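Local coordinates for receptor-like protein kinase ANXUR1 (Arabidopsis thaliana, PDB 6FIG) that probably acts as a cell-surface receptor kinase in plant reproduction, with a calcium-binding, glycosylated malectin-like ectodomain, at residues A[190-198]-A[246-254]; A[275-286]-A[363-374]. One frame throughout, in Å; residues are numbered along the deposited sequence.

Interaction 1: residues A[190-198]-A[246-254]; sequences RLNVGGQDI and PADIYKTAR. With CA (calcium ion), chain H.
N192, with chi1 at -176°, sends CG away from its own amide nitrogen and carries OD1 to a calcium ion, while T252, at chi1 56°, wedges OG1 on the side that faces both backbone neighbours of CA and delivers it to the same metal. This is a calcium site of the malectin-like ectodomain, built where strand 185-192 and the strand starting at T252 come together. N192 OD1 binds calcium at 2.3 Å and T252 OG1 at 2.4 Å. The backbone carbonyls of V193, I249 and T252 also bind the ion, so T252 grips it with two atoms; N365 O, from strand 363-372, completes the six protein ligands. No direct hydrogen bond joins the two segments: the polar link between them runs through the metal and a water. The water accepts from N192 ND2 at 2.8 Å, donates to D248 O at 2.6 Å and is hydrogen-bonded to T252 OG1. N192 ND2 gives a second bond to Q196 O, 2.9 Å away and only 15° out of the amide plane, which helps fix the rotation of the amide and keep OD1 turned to the metal. A type II turn from N192 to G195, with the positive phi of G194 at its third position, carries V193 O into the site and lays G194 CA against A253 O. V193 CG1 touches R254 CB, the two side chains crossing at about a right angle, and the R254 guanidinium continues to a salt bridge with D214. On another flank of the site the I249 side chain packs against N192 CB, and I198 comes across it nearly at right angles. There the methyls I198 CD1 and I249 CD1 meet at 3.3 Å, a tight approach for two methyls.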
loop_
_atom_site.group_PDB
_atom_site.type_symbol
_atom_site.label_atom_id
_atom_site.label_comp_id
_atom_site.label_asym_id
_atom_site.label_seq_id
_atom_site.Cartn_x
_atom_site.Cartn_y
_atom_site.Cartn_z
ATOM N N ARG A 190 3.378 18.725 10.134
ATOM C CA ARG A 190 3.919 18.167 8.909
ATOM C C ARG A 190 3.364 18.958 7.761
ATOM O O ARG A 190 2.152 18.921 7.507
ATOM C CB ARG A 190 3.524 16.697 8.737
ATOM C CG ARG A 190 4.033 16.091 7.451
ATOM C CD ARG A 190 3.863 14.591 7.403
ATOM N NE ARG A 190 4.726 13.869 8.329
ATOM C CZ ARG A 190 4.331 13.156 9.393
ATOM N NH1 ARG A 190 3.064 13.141 9.777
ATOM N NH2 ARG A 190 5.235 12.476 10.071
ATOM N N LEU A 191 4.241 19.716 7.087
ATOM C CA LEU A 191 3.818 20.718 6.127
ATOM C C LEU A 191 4.440 20.560 4.757
ATOM O O LEU A 191 5.644 20.301 4.635
ATOM C CB LEU A 191 4.161 22.136 6.615
ATOM C CG LEU A 191 3.703 22.512 8.015
ATOM C CD1 LEU A 191 4.159 23.921 8.333
ATOM C CD2 LEU A 191 2.194 22.377 8.187
ATOM N N ASN A 192 3.606 20.711 3.736
ATOM C CA ASN A 192 4.078 20.953 2.380
ATOM C C ASN A 192 4.203 22.462 2.227
ATOM O O ASN A 192 3.209 23.157 2.033
ATOM C CB ASN A 192 3.086 20.406 1.350
ATOM C CG ASN A 192 3.572 20.553 -0.067
ATOM O OD1 ASN A 192 4.744 20.895 -0.277
ATOM N ND2 ASN A 192 2.695 20.321 -1.042
ATOM N N VAL A 193 5.437 22.947 2.321
ATOM C CA VAL A 193 5.706 24.390 2.274
ATOM C C VAL A 193 5.530 24.896 0.830
ATOM O O VAL A 193 6.152 24.387 -0.113
ATOM C CB VAL A 193 7.079 24.728 2.889
ATOM C CG1 VAL A 193 7.368 26.219 2.752
ATOM C CG2 VAL A 193 7.097 24.345 4.360
ATOM N N GLY A 194 4.646 25.869 0.687
ATOM C CA GLY A 194 4.358 26.477 -0.602
ATOM C C GLY A 194 3.455 25.671 -1.514
ATOM O O GLY A 194 3.231 26.081 -2.652
ATOM N N GLY A 195 2.916 24.544 -1.040
ATOM C CA GLY A 195 2.108 23.670 -1.888
ATOM C C GLY A 195 0.800 23.299 -1.239
ATOM O O GLY A 195 0.562 23.621 -0.071
ATOM N N GLN A 196 -0.030 22.604 -2.005
ATOM C CA GLN A 196 -1.338 22.170 -1.537
ATOM C C GLN A 196 -1.198 20.982 -0.582
ATOM O O GLN A 196 -0.196 20.276 -0.582
ATOM C CB GLN A 196 -2.230 21.768 -2.716
ATOM C CG GLN A 196 -2.568 22.922 -3.654
ATOM C CD GLN A 196 -3.426 22.501 -4.838
ATOM O OE1 GLN A 196 -3.021 22.646 -5.996
ATOM N NE2 GLN A 196 -4.622 21.987 -4.557
ATOM N N ASP A 197 -2.238 20.764 0.221
ATOM C CA ASP A 197 -2.299 19.571 1.046
ATOM C C ASP A 197 -2.018 18.332 0.191
ATOM O O ASP A 197 -2.565 18.179 -0.915
ATOM C CB ASP A 197 -3.687 19.368 1.668
ATOM C CG ASP A 197 -4.071 20.422 2.713
ATOM O OD1 ASP A 197 -3.249 21.261 3.147
ATOM O OD2 ASP A 197 -5.268 20.397 3.110
ATOM N N ILE A 198 -1.192 17.442 0.724
ATOM C CA ILE A 198 -0.963 16.133 0.140
ATOM C C ILE A 198 -1.694 15.119 1.029
ATOM O O ILE A 198 -1.290 14.949 2.186
ATOM C CB ILE A 198 0.533 15.774 0.111
ATOM C CG1 ILE A 198 1.329 16.817 -0.672
ATOM C CG2 ILE A 198 0.728 14.396 -0.513
ATOM C CD1 ILE A 198 2.831 16.627 -0.600
ATOM N N PRO A 246 7.278 12.526 -0.057
ATOM C CA PRO A 246 6.897 12.326 -1.436
ATOM C C PRO A 246 7.379 13.421 -2.371
ATOM O O PRO A 246 7.683 14.559 -1.953
ATOM C CB PRO A 246 5.360 12.305 -1.378
ATOM C CG PRO A 246 5.030 13.111 -0.194
ATOM C CD PRO A 246 6.128 12.862 0.790
ATOM N N ALA A 247 7.463 13.073 -3.644
ATOM C CA ALA A 247 8.057 13.975 -4.640
ATOM C C ALA A 247 7.375 15.331 -4.687
ATOM O O ALA A 247 8.038 16.360 -4.879
ATOM C CB ALA A 247 8.046 13.347 -6.015
ATOM N N ASP A 248 6.061 15.348 -4.481
ATOM C CA ASP A 248 5.321 16.601 -4.539
ATOM C C ASP A 248 5.736 17.628 -3.494
ATOM O O ASP A 248 5.609 18.830 -3.769
ATOM C CB ASP A 248 3.804 16.369 -4.543
ATOM C CG ASP A 248 3.257 16.044 -5.957
ATOM O OD1 ASP A 248 3.958 16.194 -6.990
ATOM O OD2 ASP A 248 2.094 15.639 -6.063
ATOM N N ILE A 249 6.263 17.202 -2.340
ATOM C CA ILE A 249 6.808 18.143 -1.365
ATOM C C ILE A 249 7.917 18.971 -2.014
ATOM O O ILE A 249 7.951 20.213 -1.880
ATOM C CB ILE A 249 7.397 17.398 -0.132
ATOM C CG1 ILE A 249 6.257 16.768 0.676
ATOM C CG2 ILE A 249 8.304 18.288 0.717
ATOM C CD1 ILE A 249 5.320 17.759 1.318
ATOM N N TYR A 250 8.802 18.281 -2.716
ATOM C CA TYR A 250 10.000 18.897 -3.292
ATOM C C TYR A 250 9.710 19.726 -4.537
ATOM O O TYR A 250 10.529 20.573 -4.901
ATOM C CB TYR A 250 11.051 17.811 -3.535
ATOM C CG TYR A 250 11.455 17.127 -2.258
ATOM C CD1 TYR A 250 12.116 17.822 -1.257
ATOM C CD2 TYR A 250 11.127 15.802 -2.015
ATOM C CE1 TYR A 250 12.480 17.211 -0.080
ATOM C CE2 TYR A 250 11.497 15.174 -0.835
ATOM C CZ TYR A 250 12.132 15.889 0.148
ATOM O OH TYR A 250 12.505 15.289 1.324
ATOM N N LYS A 251 8.544 19.532 -5.160
ATOM C CA LYS A 251 8.175 20.295 -6.368
ATOM C C LYS A 251 7.512 21.650 -6.096
ATOM O O LYS A 251 7.170 22.381 -7.045
ATOM C CB LYS A 251 7.267 19.450 -7.279
ATOM C CG LYS A 251 7.976 18.239 -7.840
ATOM C CD LYS A 251 7.039 17.331 -8.637
ATOM C CE LYS A 251 7.762 16.048 -9.025
ATOM N NZ LYS A 251 6.888 15.055 -9.736
ATOM N N THR A 252 7.296 21.988 -4.826
ATOM C CA THR A 252 6.814 23.303 -4.456
ATOM C C THR A 252 7.645 23.863 -3.320
ATOM O O THR A 252 8.169 23.126 -2.490
ATOM C CB THR A 252 5.347 23.306 -4.018
ATOM O OG1 THR A 252 5.190 22.385 -2.939
ATOM C CG2 THR A 252 4.419 22.939 -5.192
ATOM N N ALA A 253 7.698 25.188 -3.248
ATOM C CA ALA A 253 8.417 25.864 -2.178
ATOM C C ALA A 253 7.800 27.220 -1.878
ATOM O O ALA A 253 7.062 27.795 -2.694
ATOM C CB ALA A 253 9.895 26.026 -2.558
ATOM N N ARG A 254 8.108 27.723 -0.694
ATOM C CA ARG A 254 7.847 29.118 -0.366
ATOM C C ARG A 254 9.199 29.797 -0.360
ATOM O O ARG A 254 10.169 29.266 0.181
ATOM C CB ARG A 254 7.148 29.278 0.981
ATOM C CG ARG A 254 6.655 30.689 1.268
ATOM C CD ARG A 254 5.872 30.769 2.562
ATOM N NE ARG A 254 4.680 29.912 2.512
ATOM C CZ ARG A 254 3.545 30.216 1.876
ATOM N NH1 ARG A 254 3.384 31.384 1.254
ATOM N NH2 ARG A 254 2.530 29.358 1.888
HETATM CA CA CA H . 6.607 22.078 -0.983
HETATM O O HOH W 1 3.565 20.392 -3.710
#

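Interaction 2: residues A[275-286]-A[363-374]. With CA (calcium ion), chain H; NAG (2-acetamido-2-deoxy-beta-D-glucopyranose), chain E.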
loop_
_atom_site.group_PDB
_atom_site.type_symbol
_atom_site.label_atom_id
_atom_site.label_comp_id
_atom_site.label_asym_id
_atom_site.label_seq_id
_atom_site.Cartn_x
_atom_site.Cartn_y
_atom_site.Cartn_z
ATOM N N ASP A 275 4.461 22.012 23.264
ATOM C CA ASP A 275 4.478 21.788 24.713
ATOM C C ASP A 275 5.864 22.086 25.273
ATOM O O ASP A 275 6.864 21.643 24.742
ATOM C CB ASP A 275 4.128 20.325 25.014
ATOM C CG ASP A 275 2.742 19.926 24.502
ATOM O OD1 ASP A 275 1.815 20.784 24.523
ATOM O OD2 ASP A 275 2.571 18.732 24.129
ATOM N N LYS A 276 5.920 22.812 26.377
ATOM C CA LYS A 276 7.192 23.130 27.026
ATOM C C LYS A 276 7.842 21.867 27.629
ATOM O O LYS A 276 7.156 20.862 27.882
ATOM C CB LYS A 276 6.968 24.184 28.110
ATOM C CG LYS A 276 6.582 25.560 27.573
ATOM C CD LYS A 276 6.361 26.617 28.662
ATOM C CE LYS A 276 5.042 26.443 29.402
ATOM N NZ LYS A 276 4.670 27.645 30.194
ATOM N N ASN A 277 9.153 21.918 27.811
ATOM C CA ASN A 277 9.942 20.899 28.530
ATOM C C ASN A 277 10.215 19.651 27.701
ATOM O O ASN A 277 10.358 18.550 28.250
ATOM C CB ASN A 277 9.301 20.453 29.860
ATOM C CG ASN A 277 9.191 21.545 30.878
ATOM O OD1 ASN A 277 9.265 22.736 30.577
ATOM N ND2 ASN A 277 9.030 21.126 32.125
ATOM N N PHE A 278 10.258 19.816 26.394
ATOM C CA PHE A 278 10.705 18.769 25.481
ATOM C C PHE A 278 11.717 19.361 24.504
ATOM O O PHE A 278 11.693 20.576 24.203
ATOM C CB PHE A 278 9.554 18.193 24.658
ATOM C CG PHE A 278 8.499 17.498 25.462
ATOM C CD1 PHE A 278 8.670 16.167 25.837
ATOM C CD2 PHE A 278 7.337 18.163 25.842
ATOM C CE1 PHE A 278 7.692 15.509 26.566
ATOM C CE2 PHE A 278 6.359 17.507 26.584
ATOM C CZ PHE A 278 6.533 16.171 26.931
ATOM N N THR A 279 12.594 18.495 24.011
ATOM C CA THR A 279 13.397 18.777 22.843
ATOM C C THR A 279 12.606 18.415 21.600
ATOM O O THR A 279 11.989 17.335 21.523
ATOM C CB THR A 279 14.710 17.980 22.879
ATOM O OG1 THR A 279 15.465 18.348 24.032
ATOM C CG2 THR A 279 15.545 18.234 21.633
ATOM N N TYR A 280 12.591 19.323 20.641
ATOM C CA TYR A 280 11.947 19.139 19.348
ATOM C C TYR A 280 12.977 19.058 18.221
ATOM O O TYR A 280 14.036 19.697 18.281
ATOM C CB TYR A 280 10.981 20.288 19.035
ATOM C CG TYR A 280 9.818 20.296 19.987
ATOM C CD1 TYR A 280 8.626 19.666 19.639
ATOM C CD2 TYR A 280 9.920 20.890 21.228
ATOM C CE1 TYR A 280 7.557 19.633 20.519
ATOM C CE2 TYR A 280 8.852 20.848 22.129
ATOM C CZ TYR A 280 7.675 20.200 21.763
ATOM O OH TYR A 280 6.595 20.144 22.628
ATOM N N ILE A 281 12.651 18.268 17.207
ATOM C CA ILE A 281 13.441 18.193 15.988
ATOM C C ILE A 281 12.637 18.887 14.919
ATOM O O ILE A 281 11.471 18.561 14.697
ATOM C CB ILE A 281 13.753 16.740 15.589
ATOM C CG1 ILE A 281 14.694 16.132 16.613
ATOM C CG2 ILE A 281 14.397 16.677 14.188
ATOM C CD1 ILE A 281 14.866 14.645 16.452
ATOM N N LEU A 282 13.261 19.844 14.226
ATOM C CA LEU A 282 12.690 20.426 13.023
ATOM C C LEU A 282 13.442 19.832 11.851
ATOM O O LEU A 282 14.670 19.935 11.770
ATOM C CB LEU A 282 12.838 21.945 12.983
ATOM C CG LEU A 282 11.950 22.753 13.914
ATOM C CD1 LEU A 282 12.415 22.627 15.364
ATOM C CD2 LEU A 282 11.950 24.205 13.470
ATOM N N ARG A 283 12.690 19.192 10.974
ATOM C CA ARG A 283 13.195 18.630 9.731
ATOM C C ARG A 283 12.810 19.551 8.594
ATOM O O ARG A 283 11.636 19.689 8.279
ATOM C CB ARG A 283 12.604 17.235 9.491
ATOM C CG ARG A 283 13.121 16.640 8.200
ATOM C CD ARG A 283 12.841 15.160 8.108
ATOM N NE ARG A 283 13.767 14.476 8.976
ATOM C CZ ARG A 283 13.871 13.166 9.099
ATOM N NH1 ARG A 283 13.065 12.347 8.402
ATOM N NH2 ARG A 283 14.815 12.675 9.886
ATOM N N LEU A 284 13.815 20.212 7.995
ATOM C CA LEU A 284 13.581 21.136 6.900
ATOM C C LEU A 284 13.897 20.423 5.614
ATOM O O LEU A 284 14.979 19.876 5.468
ATOM C CB LEU A 284 14.468 22.383 7.049
ATOM C CG LEU A 284 13.945 23.447 8.022
ATOM C CD1 LEU A 284 13.821 22.976 9.449
ATOM C CD2 LEU A 284 14.877 24.645 7.974
ATOM N N HIS A 285 12.931 20.414 4.708
ATOM C CA HIS A 285 13.054 19.750 3.424
ATOM C C HIS A 285 13.358 20.791 2.341
ATOM O O HIS A 285 12.659 21.809 2.249
ATOM C CB HIS A 285 11.744 19.043 3.067
ATOM C CG HIS A 285 11.415 17.887 3.952
ATOM N ND1 HIS A 285 11.806 16.598 3.664
ATOM C CD2 HIS A 285 10.738 17.831 5.115
ATOM C CE1 HIS A 285 11.366 15.796 4.616
ATOM N NE2 HIS A 285 10.707 16.513 5.502
ATOM N N PHE A 286 14.360 20.489 1.521
ATOM C CA PHE A 286 14.789 21.415 0.459
ATOM C C PHE A 286 14.940 20.716 -0.870
ATOM O O PHE A 286 15.357 19.570 -0.923
ATOM C CB PHE A 286 16.135 22.047 0.786
ATOM C CG PHE A 286 16.169 22.833 2.052
ATOM C CD1 PHE A 286 15.711 24.152 2.097
ATOM C CD2 PHE A 286 16.771 22.298 3.201
ATOM C CE1 PHE A 286 15.812 24.895 3.262
ATOM C CE2 PHE A 286 16.861 23.040 4.358
ATOM C CZ PHE A 286 16.398 24.344 4.394
ATOM N N SER A 363 14.415 29.950 0.667
ATOM C CA SER A 363 13.304 29.057 0.309
ATOM C C SER A 363 13.286 27.819 1.184
ATOM O O SER A 363 14.275 27.470 1.825
ATOM C CB SER A 363 13.331 28.668 -1.172
ATOM O OG SER A 363 14.423 27.806 -1.465
ATOM N N LEU A 364 12.126 27.176 1.186
ATOM C CA LEU A 364 11.899 25.974 1.953
ATOM C C LEU A 364 10.805 25.175 1.231
ATOM O O LEU A 364 9.836 25.770 0.738
ATOM C CB LEU A 364 11.457 26.336 3.370
ATOM C CG LEU A 364 11.184 25.155 4.335
ATOM C CD1 LEU A 364 12.446 24.366 4.613
ATOM C CD2 LEU A 364 10.586 25.698 5.622
ATOM N N ASN A 365 10.955 23.848 1.179
ATOM C CA ASN A 365 9.984 22.996 0.445
ATOM C C ASN A 365 9.043 22.194 1.343
ATOM O O ASN A 365 7.932 21.879 0.943
ATOM C CB ASN A 365 10.705 22.031 -0.485
ATOM C CG ASN A 365 11.616 22.732 -1.496
ATOM O OD1 ASN A 365 12.592 23.383 -1.093
ATOM N ND2 ASN A 365 11.343 22.562 -2.811
ATOM N N GLY A 366 9.483 21.878 2.548
ATOM C CA GLY A 366 8.680 21.081 3.471
ATOM C C GLY A 366 9.184 21.268 4.878
ATOM O O GLY A 366 10.335 21.691 5.093
ATOM N N LEU A 367 8.346 20.905 5.852
ATOM C CA LEU A 367 8.723 21.050 7.247
ATOM C C LEU A 367 8.007 20.044 8.113
ATOM O O LEU A 367 6.793 19.975 8.068
ATOM C CB LEU A 367 8.392 22.454 7.754
ATOM C CG LEU A 367 8.743 22.798 9.203
ATOM C CD1 LEU A 367 10.235 22.657 9.527
ATOM C CD2 LEU A 367 8.266 24.204 9.496
ATOM N N GLU A 368 8.764 19.339 8.938
ATOM C CA GLU A 368 8.169 18.482 9.965
ATOM C C GLU A 368 8.738 18.872 11.303
ATOM O O GLU A 368 9.919 19.222 11.416
ATOM C CB GLU A 368 8.463 17.034 9.678
ATOM C CG GLU A 368 7.849 16.546 8.384
ATOM C CD GLU A 368 8.336 15.172 8.027
ATOM O OE1 GLU A 368 9.481 15.038 7.551
ATOM O OE2 GLU A 368 7.609 14.158 8.291
ATOM N N ILE A 369 7.898 18.808 12.333
ATOM C CA ILE A 369 8.312 19.093 13.697
ATOM C C ILE A 369 7.957 17.880 14.547
ATOM O O ILE A 369 6.792 17.476 14.553
ATOM C CB ILE A 369 7.664 20.359 14.248
ATOM C CG1 ILE A 369 8.042 21.550 13.340
ATOM C CG2 ILE A 369 8.096 20.573 15.693
ATOM C CD1 ILE A 369 7.455 22.860 13.741
ATOM N N PHE A 370 8.959 17.313 15.212
ATOM C CA PHE A 370 8.773 16.145 16.098
ATOM C C PHE A 370 9.159 16.461 17.539
ATOM O O PHE A 370 10.170 17.108 17.790
ATOM C CB PHE A 370 9.662 15.011 15.631
ATOM C CG PHE A 370 9.405 14.596 14.221
ATOM C CD1 PHE A 370 8.333 13.761 13.906
ATOM C CD2 PHE A 370 10.227 15.038 13.201
ATOM C CE1 PHE A 370 8.093 13.405 12.584
ATOM C CE2 PHE A 370 9.981 14.670 11.891
ATOM C CZ PHE A 370 8.921 13.865 11.592
ATOM N N LYS A 371 8.341 16.007 18.481
ATOM C CA LYS A 371 8.695 16.019 19.906
ATOM C C LYS A 371 9.457 14.769 20.262
ATOM O O LYS A 371 8.983 13.686 19.958
ATOM C CB LYS A 371 7.418 16.054 20.731
ATOM C CG LYS A 371 7.603 16.143 22.226
ATOM C CD LYS A 371 6.298 15.826 22.946
ATOM C CE LYS A 371 5.277 16.931 22.801
ATOM N NZ LYS A 371 3.977 16.479 23.337
ATOM N N MET A 372 10.584 14.896 20.933
ATOM C CA MET A 372 11.316 13.744 21.440
ATOM C C MET A 372 10.815 13.394 22.832
ATOM O O MET A 372 10.481 14.285 23.624
ATOM C CB MET A 372 12.807 14.058 21.532
ATOM C CG MET A 372 13.424 14.444 20.214
ATOM S SD MET A 372 15.210 14.608 20.330
ATOM C CE MET A 372 15.701 12.902 20.565
ATOM N N ASP A 373 10.792 12.101 23.155
ATOM C CA ASP A 373 10.399 11.689 24.494
ATOM C C ASP A 373 11.442 12.064 25.552
ATOM O O ASP A 373 12.648 12.094 25.284
ATOM C CB ASP A 373 9.982 10.198 24.580
ATOM C CG ASP A 373 11.111 9.185 24.269
ATOM O OD1 ASP A 373 11.980 9.413 23.388
ATOM O OD2 ASP A 373 11.056 8.080 24.881
ATOM N N THR A 374 10.939 12.384 26.743
ATOM C CA THR A 374 11.733 12.619 27.951
ATOM C C THR A 374 11.130 11.743 29.044
ATOM O O THR A 374 9.929 11.810 29.273
ATOM C CB THR A 374 11.656 14.088 28.405
ATOM O OG1 THR A 374 12.416 14.898 27.505
ATOM C CG2 THR A 374 12.231 14.278 29.817
HETATM CA CA CA H . 6.607 22.078 -0.983
HETATM C C1 NAG E . 8.892 21.985 33.270
HETATM C C2 NAG E . 7.961 21.310 34.279
HETATM C C3 NAG E . 7.803 22.173 35.518
HETATM C C4 NAG E . 9.189 22.506 36.064
HETATM C C5 NAG E . 10.116 23.075 34.976
HETATM C C6 NAG E . 11.531 23.240 35.504
HETATM C C7 NAG E . 6.184 19.923 33.282
HETATM C C8 NAG E . 4.795 19.990 32.694
HETATM N N2 NAG E . 6.659 21.109 33.687
HETATM O O3 NAG E . 7.029 21.515 36.527
HETATM O O4 NAG E . 9.142 23.374 37.210
HETATM O O5 NAG E . 10.163 22.180 33.878
HETATM O O6 NAG E . 12.365 23.909 34.538
HETATM O O7 NAG E . 6.799 18.856 33.383
HETATM O O HOH W 2 12.817 17.302 28.151
HETATM O O HOH W 3 12.339 15.751 24.974
HETATM O O HOH W 4 10.669 12.692 6.885
#
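K371 reaches along two aromatic residues of the neighbouring strand, F278 and Y280, before its ammonium meets D275. With chi1 at -177° the chain leaves the backbone alongside the tyrosine: CB is 3.6 Å from Y280 CE1. CG then rests on F278 CG, and CD sits almost over the middle of the F278 ring, 3.6 Å from its centroid, a CH-pi contact. The bend at chi3 (-72°) turns CE toward Y280 OH, at 3.5 Å. At the tip, NZ forms a salt bridge with D275 OD2 at 2.8 Å, using the anti lone pair of that oxygen, and makes an off-centre cation-pi contact with F278; Q186 and L378 O are further partners. Y280 OH donates to D275 O at 2.6 Å, tying the loop that carries the aspartate to the strand. Two residues after D275, N277 ND2 is bonded to the first sugar of an N-linked glycan. Farther along, on the opposite face of the sheet, H285 NE2 donates to E368 OE1 at 2.8 Å, in plane for the imidazole but 32° out of the carboxylate plane, on its anti side; E368 OE2 has a salt bridge to R190. A water bridges E368 OE1 to R283 NH1, whose guanidinium is paired with D331. The antiparallel bridges run from Y280-K371 to H285-G366, extended by M372 N to T279 O. H285 O accepts from both N365 N (2.9 Å) and G366 N (3.2 Å): a classic beta bulge, whose N365 binds calcium through its carbonyl oxygen in this malectin-like fold.

Running from the N terminus, strand 185-192 enters the calcium site, and interaction 1 closes a loop of 47 residues when the chain returns at 246-254. The chain then passes through strand 268-273 into 278-287, and interaction 2 closes a second, 76-residue excursion with the last strand, 363-372. The two closures follow one another in series, neither nested nor crossed. They join through strand 363-372, which pairs antiparallel with 185-192, 252-255 and 278-287, and whose bulged end meets the calcium site. L191 N with L367 O and Y250 OH with H285 ND1, both probable hydrogen bonds, add direct ties between the two contacts.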